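Local coordinates for putative non-ribosomal peptide synthetase (Actinomadura parvosata subsp. kistnae, PDB 6M7L), which probably acts in non-ribosomal peptide assembly through a condensation-type domain related to the CoA-dependent acyltransferases, at residues D159-R173 / R384-T396. Residues are numbered along the deposited sequence; the frame is centred on the assembly and turned at random.
Sequences DVLVRDLAAAYGARR and RPEESWALPGLRT
W389 gives its indole N-H to D159: NE1 lies 2.8 Å from OD1, the N-H...O angle is 165°, and the oxygen sits close to the ring plane and accepts through its anti lone pair. The carboxylate and indole planes are nearly coplanar, so acid and ring meet nearly edge to edge. With CG anti to its own backbone N (chi1 176°), D159 carries the carboxylate across to the loop, where OD1 also meets P385 CB. Both faces of the indole are contacted: V162 CG1 stands over the five-membered ring, 3.7 Å from its centroid and 20° off the normal, a CH-pi contact, while P385 O and E386 CA lie toward the rim of the opposite face.

Further along the helix, A166 CB packs on L391 CD2 at 3.6 Å, and P392 CG rests 3.6 Å from G170 CA, bringing the proline ring close to the helix backbone. Y169 turns its ring edge to the carbonyl of P392, with CE2 3.2 Å from O, and CE2 also meets L394 CD1. G393 CA sits over the centre of one face of the R173 guanidinium, 3.9 Å above its plane.

These contacts pack helix 155-172 against the connection leading into 395-399, an outermost strand of the five-stranded mixed sheet in this condensation domain. V162, W389 and L391 also touch the neighbouring strand 45-53, which places the helix and the loop over that sheet. A type II turn from L391 to L394, closed by L394 N to L391 O, presents P392 to the helix and G393 to R173 near the helix end. T396 OG1 braces it, accepting L391 N at 2.9 Å and donating to L394 O from above its carbonyl plane. Farther out, Y169 OH is hydrogen-bonded to D57 N, and R173 NH2 forms a salt bridge with an acidic side chain of another protein's chain.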
loop_
_atom_site.group_PDB
_atom_site.type_symbol
_atom_site.label_atom_id
_atom_site.label_comp_id
_atom_site.label_asym_id
_atom_site.label_seq_id
_atom_site.Cartn_x
_atom_site.Cartn_y
_atom_site.Cartn_z
ATOM N N ASP A 159 -7.967 6.350 2.995
ATOM C CA ASP A 159 -7.178 5.126 3.086
ATOM C C ASP A 159 -6.996 4.700 4.538
ATOM O O ASP A 159 -7.181 3.527 4.880
ATOM C CB ASP A 159 -5.825 5.337 2.404
ATOM C CG ASP A 159 -4.909 4.142 2.542
ATOM O OD1 ASP A 159 -5.337 3.018 2.211
ATOM O OD2 ASP A 159 -3.754 4.331 2.975
ATOM N N VAL A 160 -6.641 5.649 5.408
ATOM C CA VAL A 160 -6.500 5.353 6.831
ATOM C C VAL A 160 -7.828 4.885 7.414
ATOM O O VAL A 160 -7.874 3.954 8.228
ATOM C CB VAL A 160 -5.957 6.584 7.578
ATOM C CG1 VAL A 160 -5.987 6.356 9.084
ATOM C CG2 VAL A 160 -4.547 6.907 7.106
ATOM N N LEU A 161 -8.926 5.523 7.002
ATOM C CA LEU A 161 -10.251 5.125 7.467
ATOM C C LEU A 161 -10.519 3.656 7.165
ATOM O O LEU A 161 -10.865 2.876 8.060
ATOM C CB LEU A 161 -11.313 6.006 6.807
ATOM C CG LEU A 161 -12.405 6.637 7.669
ATOM C CD1 LEU A 161 -12.868 5.663 8.736
ATOM C CD2 LEU A 161 -11.926 7.943 8.283
ATOM N N VAL A 162 -10.356 3.261 5.900
ATOM C CA VAL A 162 -10.700 1.904 5.484
ATOM C C VAL A 162 -9.761 0.886 6.119
ATOM O O VAL A 162 -10.195 -0.176 6.582
ATOM C CB VAL A 162 -10.687 1.806 3.948
ATOM C CG1 VAL A 162 -11.058 0.404 3.503
ATOM C CG2 VAL A 162 -11.634 2.834 3.344
ATOM N N ARG A 163 -8.461 1.189 6.150
ATOM C CA ARG A 163 -7.502 0.262 6.741
ATOM C C ARG A 163 -7.789 0.037 8.222
ATOM O O ARG A 163 -7.755 -1.103 8.702
ATOM C CB ARG A 163 -6.080 0.782 6.536
ATOM C CG ARG A 163 -5.445 0.360 5.214
ATOM C CD ARG A 163 -4.304 1.291 4.849
ATOM N NE ARG A 163 -3.679 1.859 6.040
ATOM C CZ ARG A 163 -3.036 3.021 6.065
ATOM N NH1 ARG A 163 -2.931 3.746 4.960
ATOM N NH2 ARG A 163 -2.500 3.463 7.195
ATOM N N ASP A 164 -8.087 1.109 8.961
ATOM C CA ASP A 164 -8.395 0.958 10.380
ATOM C C ASP A 164 -9.767 0.332 10.596
ATOM O O ASP A 164 -9.985 -0.341 11.609
ATOM C CB ASP A 164 -8.304 2.308 11.088
ATOM C CG ASP A 164 -6.880 2.828 11.165
ATOM O OD1 ASP A 164 -5.975 2.167 10.615
ATOM O OD2 ASP A 164 -6.665 3.893 11.781
ATOM N N LEU A 165 -10.700 0.540 9.663
ATOM C CA LEU A 165 -11.986 -0.141 9.755
ATOM C C LEU A 165 -11.837 -1.627 9.461
ATOM O O LEU A 165 -12.519 -2.460 10.070
ATOM C CB LEU A 165 -12.993 0.498 8.798
ATOM C CG LEU A 165 -14.380 -0.148 8.784
ATOM C CD1 LEU A 165 -15.015 -0.071 10.165
ATOM C CD2 LEU A 165 -15.275 0.494 7.735
ATOM N N ALA A 166 -10.946 -1.977 8.533
ATOM C CA ALA A 166 -10.660 -3.382 8.270
ATOM C C ALA A 166 -10.010 -4.044 9.477
ATOM O O ALA A 166 -10.378 -5.163 9.852
ATOM C CB ALA A 166 -9.764 -3.513 7.040
ATOM N N ALA A 167 -9.044 -3.364 10.100
ATOM C CA ALA A 167 -8.387 -3.925 11.274
ATOM C C ALA A 167 -9.377 -4.128 12.414
ATOM O O ALA A 167 -9.331 -5.147 13.113
ATOM C CB ALA A 167 -7.238 -3.018 11.716
ATOM N N ALA A 168 -10.290 -3.172 12.608
ATOM C CA ALA A 168 -11.256 -3.290 13.694
ATOM C C ALA A 168 -12.306 -4.351 13.390
ATOM O O ALA A 168 -12.763 -5.055 14.297
ATOM C CB ALA A 168 -11.915 -1.938 13.961
ATOM N N TYR A 169 -12.699 -4.484 12.122
ATOM C CA TYR A 169 -13.719 -5.470 11.779
ATOM C C TYR A 169 -13.197 -6.890 11.944
ATOM O O TYR A 169 -13.924 -7.770 12.418
ATOM C CB TYR A 169 -14.221 -5.252 10.353
ATOM C CG TYR A 169 -15.236 -6.285 9.925
ATOM C CD1 TYR A 169 -16.529 -6.266 10.430
ATOM C CD2 TYR A 169 -14.900 -7.287 9.022
ATOM C CE1 TYR A 169 -17.461 -7.211 10.046
ATOM C CE2 TYR A 169 -15.826 -8.236 8.632
ATOM C CZ TYR A 169 -17.105 -8.193 9.147
ATOM O OH TYR A 169 -18.032 -9.136 8.761
ATOM N N GLY A 170 -11.943 -7.134 11.555
ATOM C CA GLY A 170 -11.380 -8.466 11.705
ATOM C C GLY A 170 -11.376 -8.938 13.145
ATOM O O GLY A 170 -11.602 -10.118 13.424
ATOM N N ALA A 171 -11.129 -8.022 14.080
ATOM C CA ALA A 171 -11.193 -8.374 15.492
ATOM C C ALA A 171 -12.634 -8.490 15.973
ATOM O O ALA A 171 -12.965 -9.411 16.730
ATOM C CB ALA A 171 -10.431 -7.344 16.325
ATOM N N ARG A 172 -13.503 -7.573 15.541
ATOM C CA ARG A 172 -14.892 -7.593 15.991
ATOM C C ARG A 172 -15.632 -8.814 15.461
ATOM O O ARG A 172 -16.467 -9.392 16.167
ATOM C CB ARG A 172 -15.603 -6.308 15.563
ATOM C CG ARG A 172 -15.202 -5.078 16.360
ATOM C CD ARG A 172 -15.837 -5.074 17.741
ATOM N NE ARG A 172 -15.301 -4.003 18.579
ATOM C CZ ARG A 172 -15.803 -3.654 19.760
ATOM N NH1 ARG A 172 -16.863 -4.285 20.246
ATOM N NH2 ARG A 172 -15.246 -2.669 20.452
ATOM N N ARG A 173 -15.346 -9.222 14.222
ATOM C CA ARG A 173 -16.002 -10.399 13.665
ATOM C C ARG A 173 -15.601 -11.681 14.381
ATOM O O ARG A 173 -16.260 -12.708 14.194
ATOM C CB ARG A 173 -15.697 -10.527 12.171
ATOM C CG ARG A 173 -14.340 -11.127 11.867
ATOM C CD ARG A 173 -14.154 -11.340 10.376
ATOM N NE ARG A 173 -13.615 -12.665 10.080
ATOM C CZ ARG A 173 -14.336 -13.671 9.596
ATOM N NH1 ARG A 173 -15.627 -13.503 9.341
ATOM N NH2 ARG A 173 -13.765 -14.843 9.361
ATOM N N ARG A 384 -1.816 1.724 -5.851
ATOM C CA ARG A 384 -3.135 2.275 -5.563
ATOM C C ARG A 384 -3.628 1.762 -4.216
ATOM O O ARG A 384 -3.626 0.547 -3.986
ATOM C CB ARG A 384 -4.129 1.901 -6.653
ATOM C CG ARG A 384 -3.902 2.627 -7.967
ATOM C CD ARG A 384 -4.685 3.931 -8.027
ATOM N NE ARG A 384 -6.099 3.704 -8.309
ATOM C CZ ARG A 384 -6.980 4.671 -8.553
ATOM N NH1 ARG A 384 -6.594 5.940 -8.550
ATOM N NH2 ARG A 384 -8.247 4.369 -8.805
ATOM N N PRO A 385 -4.045 2.647 -3.307
ATOM C CA PRO A 385 -4.506 2.174 -1.991
ATOM C C PRO A 385 -5.771 1.340 -2.062
ATOM O O PRO A 385 -5.998 0.505 -1.177
ATOM C CB PRO A 385 -4.732 3.477 -1.212
ATOM C CG PRO A 385 -4.989 4.505 -2.268
ATOM C CD PRO A 385 -4.129 4.112 -3.434
ATOM N N GLU A 386 -6.597 1.533 -3.094
ATOM C CA GLU A 386 -7.860 0.807 -3.190
ATOM C C GLU A 386 -7.639 -0.680 -3.429
ATOM O O GLU A 386 -8.502 -1.495 -3.081
ATOM C CB GLU A 386 -8.723 1.395 -4.309
ATOM C CG GLU A 386 -8.953 2.900 -4.219
ATOM C CD GLU A 386 -7.768 3.710 -4.718
ATOM O OE1 GLU A 386 -7.788 4.953 -4.575
ATOM O OE2 GLU A 386 -6.811 3.106 -5.248
ATOM N N GLU A 387 -6.504 -1.051 -4.022
ATOM C CA GLU A 387 -6.222 -2.459 -4.275
ATOM C C GLU A 387 -5.949 -3.228 -2.992
ATOM O O GLU A 387 -6.145 -4.448 -2.960
ATOM C CB GLU A 387 -5.026 -2.597 -5.220
ATOM C CG GLU A 387 -4.972 -1.567 -6.341
ATOM C CD GLU A 387 -5.944 -1.854 -7.471
ATOM O OE1 GLU A 387 -6.780 -2.773 -7.336
ATOM O OE2 GLU A 387 -5.867 -1.158 -8.505
ATOM N N SER A 388 -5.505 -2.545 -1.937
ATOM C CA SER A 388 -5.104 -3.182 -0.689
ATOM C C SER A 388 -6.092 -2.905 0.442
ATOM O O SER A 388 -5.706 -2.859 1.613
ATOM C CB SER A 388 -3.697 -2.733 -0.297
ATOM O OG SER A 388 -3.253 -3.402 0.870
ATOM N N TRP A 389 -7.365 -2.714 0.107
ATOM C CA TRP A 389 -8.434 -2.594 1.092
ATOM C C TRP A 389 -9.137 -3.942 1.199
ATOM O O TRP A 389 -9.689 -4.436 0.210
ATOM C CB TRP A 389 -9.430 -1.503 0.700
ATOM C CG TRP A 389 -8.905 -0.102 0.830
ATOM C CD1 TRP A 389 -7.802 0.302 1.524
ATOM C CD2 TRP A 389 -9.468 1.079 0.246
ATOM N NE1 TRP A 389 -7.644 1.664 1.410
ATOM C CE2 TRP A 389 -8.652 2.164 0.629
ATOM C CE3 TRP A 389 -10.582 1.326 -0.564
ATOM C CZ2 TRP A 389 -8.915 3.473 0.231
ATOM C CZ3 TRP A 389 -10.840 2.626 -0.959
ATOM C CH2 TRP A 389 -10.011 3.683 -0.561
ATOM N N ALA A 390 -9.118 -4.534 2.392
ATOM C CA ALA A 390 -9.690 -5.865 2.582
ATOM C C ALA A 390 -10.245 -5.970 3.994
ATOM O O ALA A 390 -9.480 -5.941 4.963
ATOM C CB ALA A 390 -8.645 -6.949 2.326
ATOM N N LEU A 391 -11.565 -6.099 4.110
ATOM C CA LEU A 391 -12.176 -6.434 5.391
ATOM C C LEU A 391 -12.048 -7.935 5.621
ATOM O O LEU A 391 -12.520 -8.718 4.788
ATOM C CB LEU A 391 -13.647 -6.033 5.430
ATOM C CG LEU A 391 -14.097 -4.587 5.196
ATOM C CD1 LEU A 391 -15.463 -4.363 5.830
ATOM C CD2 LEU A 391 -13.097 -3.581 5.720
ATOM N N PRO A 392 -11.416 -8.374 6.710
ATOM C CA PRO A 392 -11.256 -9.815 6.950
ATOM C C PRO A 392 -12.581 -10.562 6.880
ATOM O O PRO A 392 -13.561 -10.194 7.530
ATOM C CB PRO A 392 -10.652 -9.865 8.355
ATOM C CG PRO A 392 -9.893 -8.588 8.466
ATOM C CD PRO A 392 -10.704 -7.565 7.712
ATOM N N GLY A 393 -12.607 -11.613 6.062
ATOM C CA GLY A 393 -13.790 -12.427 5.889
ATOM C C GLY A 393 -14.716 -11.997 4.771
ATOM O O GLY A 393 -15.718 -12.679 4.525
ATOM N N LEU A 394 -14.415 -10.897 4.084
ATOM C CA LEU A 394 -15.274 -10.376 3.031
ATOM C C LEU A 394 -14.441 -10.025 1.809
ATOM O O LEU A 394 -13.354 -9.451 1.929
ATOM C CB LEU A 394 -16.046 -9.135 3.505
ATOM C CG LEU A 394 -17.017 -9.325 4.671
ATOM C CD1 LEU A 394 -17.419 -7.980 5.257
ATOM C CD2 LEU A 394 -18.244 -10.105 4.224
ATOM N N ARG A 395 -14.957 -10.375 0.634
ATOM C CA ARG A 395 -14.351 -9.960 -0.627
ATOM C C ARG A 395 -14.591 -8.465 -0.813
ATOM O O ARG A 395 -15.724 -8.036 -1.055
ATOM C CB ARG A 395 -14.942 -10.774 -1.776
ATOM C CG ARG A 395 -14.361 -10.475 -3.147
ATOM C CD ARG A 395 -14.822 -11.516 -4.161
ATOM N NE ARG A 395 -14.235 -12.829 -3.900
ATOM C CZ ARG A 395 -14.570 -13.944 -4.545
ATOM N NH1 ARG A 395 -15.500 -13.915 -5.491
ATOM N NH2 ARG A 395 -13.979 -15.093 -4.242
ATOM N N THR A 396 -13.531 -7.672 -0.688
ATOM C CA THR A 396 -13.626 -6.218 -0.652
ATOM C C THR A 396 -13.136 -5.625 -1.966
ATOM O O THR A 396 -12.068 -5.999 -2.459
ATOM C CB THR A 396 -12.805 -5.649 0.509
ATOM O OG1 THR A 396 -13.147 -6.333 1.723
ATOM C CG2 THR A 396 -13.076 -4.160 0.676
#